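Local atomic coordinates of segregation and condensation protein A (Bacillus subtilis, PDB entry 5H66), a protein that is a kleisin that probably bridges SMC subunits in the bacterial condensin complex, which takes part in chromosome segregation and condensation. Residues H41-V44 against T45-V49. Numbering follows the deposited sequence.
Sequences HLVV and TFLAV
L47 lies beside V43 one helical turn further on, and the two side chains point the same way. L47 can be followed outward from the backbone. Its CB lies equally far, 3.7 Å, from V43 O and V44 O. CG then rests close to V43 O, at 3.3 Å. This follows from the first torsion, which sets CG anti to the carbonyl carbon of L47 and beside its backbone N (chi1 -64°), so the chain leans back toward the preceding turn. At the tip, the CD1 branch meets V43 CG1 at 4.1 Å, a loose apolar touch. V43 O also accepts the hydrogen bond from L47 N at 2.9 Å. This i to i+4 backbone bond sets the two side chains side by side, which lets CD1 meet CG1.

Two residues earlier, H41 and T45 form a polar pair. H41 O accepts a nearly straight bond from T45 N (3.0 Å, 171°). T45 OG1 sits beside its own backbone N and so is turned toward H41 O. R13 of helix 11-23 reaches both oxygens with weak hydrogen bonds. The H41 ring crosses T45 obliquely, with ND1 3.7 Å from OG1. ND1 itself is hydrogen-bonded to E37, and F34 meets the ring edge-to-face. F46 N to L42 O and A48 N to V44 O continue the alpha-helical pattern, the latter bond more bent at 149°.

All these residues belong to helix 39-54. With the three-stranded antiparallel sheet, this is consistent with the winged-helix fold of a kleisin C-terminal domain. One side of the helix faces helix 11-23, where A48 packs on M14 and I17, and V44 on R13. L42, V43, F46 and L47 instead pack on apolar side chains of another protein's chain, and F46 and L47 also touch a second such chain.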
# COMPACT_ATOMS: atom_id res chain seq x y z
N HIS C 41 3.54 -16.31 -22.88
CA HIS C 41 2.75 -15.89 -24.04
C HIS C 41 1.38 -15.39 -23.61
O HIS C 41 0.88 -14.38 -24.13
CB HIS C 41 2.62 -17.05 -25.02
CG HIS C 41 2.50 -16.62 -26.45
ND1 HIS C 41 1.29 -16.31 -27.04
CD2 HIS C 41 3.44 -16.46 -27.42
CE1 HIS C 41 1.49 -15.97 -28.30
NE2 HIS C 41 2.78 -16.06 -28.56
N LEU C 42 0.74 -16.09 -22.66
CA LEU C 42 -0.58 -15.69 -22.19
C LEU C 42 -0.59 -14.27 -21.65
O LEU C 42 -1.51 -13.49 -21.92
CB LEU C 42 -1.07 -16.67 -21.12
CG LEU C 42 -2.58 -16.77 -20.88
CD1 LEU C 42 -2.97 -18.19 -20.50
CD2 LEU C 42 -3.03 -15.79 -19.81
N VAL C 43 0.45 -13.90 -20.89
CA VAL C 43 0.51 -12.57 -20.29
C VAL C 43 0.49 -11.50 -21.38
O VAL C 43 -0.28 -10.54 -21.31
CB VAL C 43 1.76 -12.44 -19.40
CG1 VAL C 43 1.98 -10.99 -19.02
CG2 VAL C 43 1.62 -13.31 -18.17
N VAL C 44 1.34 -11.66 -22.40
CA VAL C 44 1.43 -10.64 -23.45
C VAL C 44 0.13 -10.56 -24.24
O VAL C 44 -0.32 -9.47 -24.62
CB VAL C 44 2.63 -10.92 -24.36
CG1 VAL C 44 2.71 -9.88 -25.47
CG2 VAL C 44 3.91 -10.95 -23.55
N THR C 45 -0.49 -11.71 -24.52
CA THR C 45 -1.80 -11.70 -25.16
C THR C 45 -2.82 -10.95 -24.30
O THR C 45 -3.56 -10.10 -24.81
CB THR C 45 -2.27 -13.14 -25.39
OG1 THR C 45 -1.29 -13.83 -26.17
CG2 THR C 45 -3.61 -13.16 -26.12
N PHE C 46 -2.85 -11.25 -23.01
CA PHE C 46 -3.76 -10.57 -22.10
C PHE C 46 -3.55 -9.06 -22.14
O PHE C 46 -4.51 -8.29 -22.24
CB PHE C 46 -3.58 -11.11 -20.68
CG PHE C 46 -4.64 -10.68 -19.71
CD1 PHE C 46 -5.90 -11.26 -19.72
CD2 PHE C 46 -4.38 -9.69 -18.77
CE1 PHE C 46 -6.88 -10.87 -18.82
CE2 PHE C 46 -5.35 -9.30 -17.86
CZ PHE C 46 -6.60 -9.89 -17.89
N LEU C 47 -2.29 -8.62 -22.07
CA LEU C 47 -2.00 -7.20 -22.16
C LEU C 47 -2.38 -6.63 -23.52
O LEU C 47 -2.81 -5.47 -23.61
CB LEU C 47 -0.52 -6.94 -21.88
CG LEU C 47 -0.04 -7.31 -20.47
CD1 LEU C 47 1.47 -7.18 -20.34
CD2 LEU C 47 -0.76 -6.45 -19.42
N ALA C 48 -2.22 -7.42 -24.58
CA ALA C 48 -2.61 -6.97 -25.91
C ALA C 48 -4.11 -6.72 -25.98
O ALA C 48 -4.56 -5.69 -26.49
CB ALA C 48 -2.19 -8.00 -26.96
N VAL C 49 -4.91 -7.65 -25.44
CA VAL C 49 -6.36 -7.50 -25.48
C VAL C 49 -6.79 -6.26 -24.70
O VAL C 49 -7.66 -5.51 -25.16
CB VAL C 49 -7.04 -8.78 -24.94
CG1 VAL C 49 -8.54 -8.59 -24.89
CG2 VAL C 49 -6.68 -9.97 -25.81